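PDB 6X1J: probable intron-encoded endonuclease 1 from Wickerhamomyces canadensis, which cleaves double-stranded DNA as a LAGLIDADG homing endonuclease and takes part in the homing of an intron in the mitochondrial 21S rRNA gene. Local coordinates for residues D130-L133 with N134-E138; T39-G42 with N43-D47. All coordinates share one frame; numbering follows the deposited sequence.

In the fold
Interaction 2 comes first along the chain, in the last turns of helix 34-45 and the two residues beyond it; interaction 1 follows much later, in the short helix 131-134 and the loop that leads into helix 138-148. Their centres lie 12 Å apart, and they touch: Ile136 CD1 packs on Leu45 CD1 at 3.7 Å, while Ile41 and Leu131 add further apolar contacts. Helices 34-45 and 138-148 each run into a sheet of strand order 1-2-4-3, the duplicated plan of a single-chain LAGLIDADG enzyme. Within this plan, interaction 2 ends at the metal ions and DNA, whereas interaction 1 packs against the flank of its helix.

Interaction 1: D130-L133 with N134-E138; sequences DLVL and NYITE
The ring of Tyr135 meets the 130-133 backbone with its edge: the carbonyl oxygen of Leu131 lies in the ring plane, 3.7 Å from CD2, and Asp130 O is also near that edge. Beyond these segments the ring meets that of Tyr118, their planes inclined by about 50°. The other two flat groups, the Asp130 carboxylate and the Asn134 amide, are turned 75° against each other. Asp130 CG sits between its own backbone N and carbonyl carbon (chi1 72°), which brings the carboxylate to the Asn134 amide, one turn further along. There OD2 accepts a hydrogen bond from Asn134 ND2; the modelled 2.5 Å is shorter than normal for N-H...O, and its exact length is doubtful. The other oxygen, OD1, is bonded to Tyr118 OH. Asn134 OD1 rests on Leu133 CG and CD2.

On the apolar side, Ile136 sends its CG1-CD1 branch back to the helix, where CG1 touches Leu131 CD1 at 3.9 Å and CD1 reaches Val132 CG2 at 4.0 Å. Leu131 O is gripped twice, by Tyr135 N at 3.0 Å and by Ile136 N at 3.3 Å, the donors coming from opposite faces of the carbonyl plane. Lys185 NZ gathers the carbonyl oxygens of Val132, Leu133 and Ile136. Tyr118 OH at OD1 and the Asn134 amide at OD2 probably limit rotation of the Asp130 carboxylate and are consistent with its ionised form.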
loop_
_atom_site.group_PDB
_atom_site.type_symbol
_atom_site.label_atom_id
_atom_site.label_comp_id
_atom_site.label_asym_id
_atom_site.label_seq_id
_atom_site.Cartn_x
_atom_site.Cartn_y
_atom_site.Cartn_z
ATOM N N ASP A 130 -4.801 12.084 13.086
ATOM C CA ASP A 130 -5.397 12.938 12.020
ATOM C C ASP A 130 -5.182 12.312 10.633
ATOM O O ASP A 130 -5.378 13.030 9.588
ATOM C CB ASP A 130 -4.886 14.374 12.087
ATOM C CG ASP A 130 -3.449 14.565 11.652
ATOM O OD1 ASP A 130 -2.592 13.709 12.031
ATOM O OD2 ASP A 130 -3.195 15.583 10.970
ATOM N N LEU A 131 -4.679 11.086 10.603
ATOM C CA LEU A 131 -4.407 10.391 9.311
ATOM C C LEU A 131 -5.623 10.489 8.371
ATOM O O LEU A 131 -5.460 10.925 7.205
ATOM C CB LEU A 131 -4.083 8.931 9.585
ATOM C CG LEU A 131 -4.114 8.014 8.358
ATOM C CD1 LEU A 131 -3.102 8.474 7.312
ATOM C CD2 LEU A 131 -3.804 6.596 8.811
ATOM N N VAL A 132 -6.800 10.064 8.834
ATOM C CA VAL A 132 -7.971 9.972 7.931
ATOM C C VAL A 132 -8.347 11.390 7.480
ATOM O O VAL A 132 -8.416 11.637 6.247
ATOM C CB VAL A 132 -9.159 9.240 8.587
ATOM C CG1 VAL A 132 -10.438 9.402 7.786
ATOM C CG2 VAL A 132 -8.862 7.764 8.804
ATOM N N LEU A 133 -8.493 12.315 8.438
ATOM C CA LEU A 133 -9.011 13.670 8.144
ATOM C C LEU A 133 -8.055 14.307 7.138
ATOM O O LEU A 133 -8.520 14.777 6.100
ATOM C CB LEU A 133 -9.164 14.534 9.409
ATOM C CG LEU A 133 -9.701 15.957 9.139
ATOM C CD1 LEU A 133 -11.170 15.930 8.742
ATOM C CD2 LEU A 133 -9.494 16.934 10.312
ATOM N N ASN A 134 -6.764 14.309 7.407
ATOM C CA ASN A 134 -5.867 15.229 6.658
ATOM C C ASN A 134 -5.194 14.535 5.462
ATOM O O ASN A 134 -4.631 15.272 4.674
ATOM C CB ASN A 134 -4.869 15.920 7.601
ATOM C CG ASN A 134 -5.541 16.798 8.636
ATOM O OD1 ASN A 134 -6.573 17.402 8.352
ATOM N ND2 ASN A 134 -4.979 16.861 9.837
ATOM N N TYR A 135 -5.212 13.195 5.309
ATOM C CA TYR A 135 -4.311 12.514 4.325
ATOM C C TYR A 135 -5.025 11.487 3.442
ATOM O O TYR A 135 -4.663 11.467 2.264
ATOM C CB TYR A 135 -3.115 11.825 5.001
ATOM C CG TYR A 135 -2.222 12.805 5.721
ATOM C CD1 TYR A 135 -1.216 13.496 5.057
ATOM C CD2 TYR A 135 -2.425 13.083 7.068
ATOM C CE1 TYR A 135 -0.421 14.423 5.723
ATOM C CE2 TYR A 135 -1.648 14.009 7.744
ATOM C CZ TYR A 135 -0.638 14.676 7.075
ATOM O OH TYR A 135 0.127 15.565 7.774
ATOM N N ILE A 136 -5.918 10.639 3.982
ATOM C CA ILE A 136 -6.531 9.535 3.183
ATOM C C ILE A 136 -7.521 10.117 2.168
ATOM O O ILE A 136 -8.480 10.723 2.572
ATOM C CB ILE A 136 -7.162 8.490 4.094
ATOM C CG1 ILE A 136 -6.094 7.734 4.885
ATOM C CG2 ILE A 136 -8.030 7.561 3.268
ATOM C CD1 ILE A 136 -6.601 6.565 5.693
ATOM N N THR A 137 -7.277 9.942 0.871
ATOM C CA THR A 137 -8.272 10.246 -0.189
ATOM C C THR A 137 -8.830 8.906 -0.747
ATOM O O THR A 137 -8.397 7.815 -0.339
ATOM C CB THR A 137 -7.643 11.159 -1.261
ATOM O OG1 THR A 137 -6.738 10.380 -2.046
ATOM C CG2 THR A 137 -6.909 12.342 -0.646
ATOM N N GLU A 138 -9.794 8.981 -1.636
ATOM C CA GLU A 138 -10.312 7.778 -2.353
ATOM C C GLU A 138 -9.175 7.067 -3.106
ATOM O O GLU A 138 -9.178 5.818 -3.048
ATOM C CB GLU A 138 -11.408 8.146 -3.355
ATOM C CG GLU A 138 -12.630 8.783 -2.728
ATOM C CD GLU A 138 -12.581 10.295 -2.716
ATOM O OE1 GLU A 138 -11.442 10.871 -2.832
ATOM O OE2 GLU A 138 -13.671 10.884 -2.571
#

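Interaction 2: T39-G42 with N43-D47. With K (potassium ion), chain E; K (potassium ion), chain D; nucleotides of chain B.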
loop_
_atom_site.group_PDB
_atom_site.type_symbol
_atom_site.label_atom_id
_atom_site.label_comp_id
_atom_site.label_asym_id
_atom_site.label_seq_id
_atom_site.Cartn_x
_atom_site.Cartn_y
_atom_site.Cartn_z
ATOM N N THR A 39 -1.247 7.660 -3.257
ATOM C CA THR A 39 -1.000 6.224 -3.518
ATOM C C THR A 39 -0.279 5.626 -2.293
ATOM O O THR A 39 -0.670 4.556 -1.787
ATOM C CB THR A 39 -0.187 6.031 -4.810
ATOM O OG1 THR A 39 -0.918 6.560 -5.924
ATOM C CG2 THR A 39 0.108 4.576 -5.018
ATOM N N LEU A 40 0.778 6.287 -1.858
ATOM C CA LEU A 40 1.754 5.702 -0.915
ATOM C C LEU A 40 1.079 5.621 0.463
ATOM O O LEU A 40 1.382 4.695 1.245
ATOM C CB LEU A 40 2.999 6.593 -0.870
ATOM C CG LEU A 40 4.040 6.202 0.184
ATOM C CD1 LEU A 40 4.384 4.728 0.111
ATOM C CD2 LEU A 40 5.312 7.010 0.058
ATOM N N ILE A 41 0.173 6.532 0.754
ATOM C CA ILE A 41 -0.564 6.457 2.061
ATOM C C ILE A 41 -1.352 5.140 2.075
ATOM O O ILE A 41 -1.344 4.442 3.116
ATOM C CB ILE A 41 -1.449 7.700 2.267
ATOM C CG1 ILE A 41 -0.572 8.899 2.633
ATOM C CG2 ILE A 41 -2.556 7.449 3.282
ATOM C CD1 ILE A 41 -1.173 10.211 2.198
ATOM N N GLY A 42 -2.008 4.813 0.973
ATOM C CA GLY A 42 -2.711 3.522 0.848
ATOM C C GLY A 42 -1.756 2.351 1.008
ATOM O O GLY A 42 -2.102 1.395 1.747
ATOM N N ASN A 43 -0.595 2.391 0.342
ATOM C CA ASN A 43 0.313 1.224 0.268
ATOM C C ASN A 43 0.900 0.949 1.657
ATOM O O ASN A 43 1.232 -0.222 1.936
ATOM C CB ASN A 43 1.369 1.427 -0.810
ATOM C CG ASN A 43 0.842 1.182 -2.213
ATOM O OD1 ASN A 43 1.097 1.995 -3.099
ATOM N ND2 ASN A 43 0.101 0.088 -2.425
ATOM N N ILE A 44 1.094 1.982 2.484
ATOM C CA ILE A 44 1.748 1.864 3.832
ATOM C C ILE A 44 0.756 1.175 4.766
ATOM O O ILE A 44 1.148 0.257 5.523
ATOM C CB ILE A 44 2.195 3.236 4.364
ATOM C CG1 ILE A 44 3.254 3.834 3.446
ATOM C CG2 ILE A 44 2.660 3.114 5.807
ATOM C CD1 ILE A 44 3.582 5.300 3.707
ATOM N N LEU A 45 -0.498 1.555 4.652
ATOM C CA LEU A 45 -1.627 0.874 5.363
ATOM C C LEU A 45 -1.662 -0.577 4.882
ATOM O O LEU A 45 -1.819 -1.465 5.717
ATOM C CB LEU A 45 -2.918 1.642 5.055
ATOM C CG LEU A 45 -3.033 2.989 5.787
ATOM C CD1 LEU A 45 -4.146 3.841 5.188
ATOM C CD2 LEU A 45 -3.264 2.768 7.304
ATOM N N GLY A 46 -1.349 -0.792 3.594
ATOM C CA GLY A 46 -1.301 -2.112 2.942
ATOM C C GLY A 46 0.041 -2.834 3.019
ATOM O O GLY A 46 0.499 -3.146 4.132
ATOM N N ASP A 47 0.623 -3.143 1.851
ATOM C CA ASP A 47 1.659 -4.188 1.649
ATOM C C ASP A 47 3.098 -3.623 1.638
ATOM O O ASP A 47 4.065 -4.431 1.617
ATOM C CB ASP A 47 1.342 -4.903 0.339
ATOM C CG ASP A 47 0.118 -5.808 0.443
ATOM O OD1 ASP A 47 -0.171 -6.303 1.554
ATOM O OD2 ASP A 47 -0.581 -5.935 -0.552
HETATM K K K E . -0.588 -4.366 6.234
HETATM K K K D . -2.117 -8.249 0.501
ATOM P P DA B 14 0.473 -10.251 -1.600
ATOM O OP1 DA B 14 -0.622 -9.255 -1.411
ATOM O OP2 DA B 14 0.674 -10.654 -3.047
ATOM O "O5'" DA B 14 1.867 -9.860 -0.936
ATOM C "C5'" DA B 14 2.054 -8.775 0.001
ATOM C "C4'" DA B 14 1.827 -9.251 1.417
ATOM O "O4'" DA B 14 2.551 -10.493 1.666
ATOM C "C3'" DA B 14 2.244 -8.291 2.526
ATOM O "O3'" DA B 14 1.328 -8.599 3.582
ATOM C "C2'" DA B 14 3.599 -8.842 2.939
ATOM C "C1'" DA B 14 3.384 -10.337 2.793
ATOM N N9 DA B 14 4.562 -11.169 2.589
ATOM C C8 DA B 14 5.148 -11.514 1.397
ATOM N N7 DA B 14 6.203 -12.279 1.531
ATOM C C5 DA B 14 6.328 -12.435 2.904
ATOM C C6 DA B 14 7.255 -13.128 3.695
ATOM N N6 DA B 14 8.252 -13.856 3.198
ATOM N N1 DA B 14 7.106 -13.071 5.033
ATOM C C2 DA B 14 6.106 -12.343 5.534
ATOM N N3 DA B 14 5.165 -11.653 4.894
ATOM C C4 DA B 14 5.336 -11.741 3.566
ATOM P P DC B 15 1.001 -7.612 4.806
ATOM O OP1 DC B 15 0.633 -8.463 5.961
ATOM O OP2 DC B 15 0.125 -6.483 4.309
ATOM O "O5'" DC B 15 2.381 -7.087 5.318
ATOM C "C5'" DC B 15 3.126 -5.983 4.838
ATOM C "C4'" DC B 15 4.250 -6.018 5.843
ATOM O "O4'" DC B 15 4.989 -7.256 5.723
ATOM C "C3'" DC B 15 5.263 -4.872 5.980
ATOM O "O3'" DC B 15 4.944 -4.488 7.330
ATOM C "C2'" DC B 15 6.564 -5.528 5.543
ATOM C "C1'" DC B 15 6.366 -7.002 5.916
ATOM N N1 DC B 15 7.121 -7.972 5.100
ATOM C C2 DC B 15 7.888 -8.962 5.737
ATOM O O2 DC B 15 7.909 -9.002 6.976
ATOM N N3 DC B 15 8.602 -9.827 4.985
ATOM C C4 DC B 15 8.531 -9.766 3.653
ATOM N N4 DC B 15 9.247 -10.638 2.950
ATOM C C5 DC B 15 7.736 -8.790 2.981
ATOM C C6 DC B 15 7.081 -7.903 3.734
HETATM O O HOH W 1 -2.959 -10.569 -0.358
HETATM O O HOH W 2 -1.537 -11.045 2.170
HETATM O O HOH W 3 1.967 -3.837 7.434
HETATM O O HOH W 4 -1.862 -6.947 6.898
HETATM O O HOH W 5 -2.527 -4.460 8.756
#
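Leu40 and Ile44 form the tight side of this helical contact: CD1 of Leu40 lies 3.6 Å from CG1 of Ile44, and that same CG1 also comes within 3.0 Å of Leu40 O. With its CG opposite the backbone N (chi1 173°), Leu40 directs its branched end along the helix to Ile44, and Leu115 covers both. The Thr39 and Asn43 side chains run alongside each other in a common direction, Thr39 CG2 against Asn43 OD1. Their polar ends turn to other partners, Thr39 OG1 to Ile35 O and Asn43 ND2 to Asp147 OD2. Ile41 CG2 and Leu45 CD1 meet more loosely, at 4.4 Å, and the bond from Leu45 N to Ile41 O is weak.

Past Leu45, packing gives way to ions, water and DNA. Gly46 N still bonds to Gly42 O at 3.0 Å, but Gly46 leaves the helix, and Gly46 O binds one potassium ion at 2.7 Å. Leu45 O, Asp148, three waters and OP2 of DC15 of chain B also bind this ion. Asp47 OD1 and OD2 both bind the second potassium ion, each at 3.0 Å, with Asp147 O, two waters and OP1 of DA14 of chain B; Trp65 NE1 bonds to OD2. A close-packed helix followed, just past its end, by an acidic residue recurs in LAGLIDADG enzymes, where two such helices pair and bring their acidic ends to the metals, consistent with an active site here occupied by potassium.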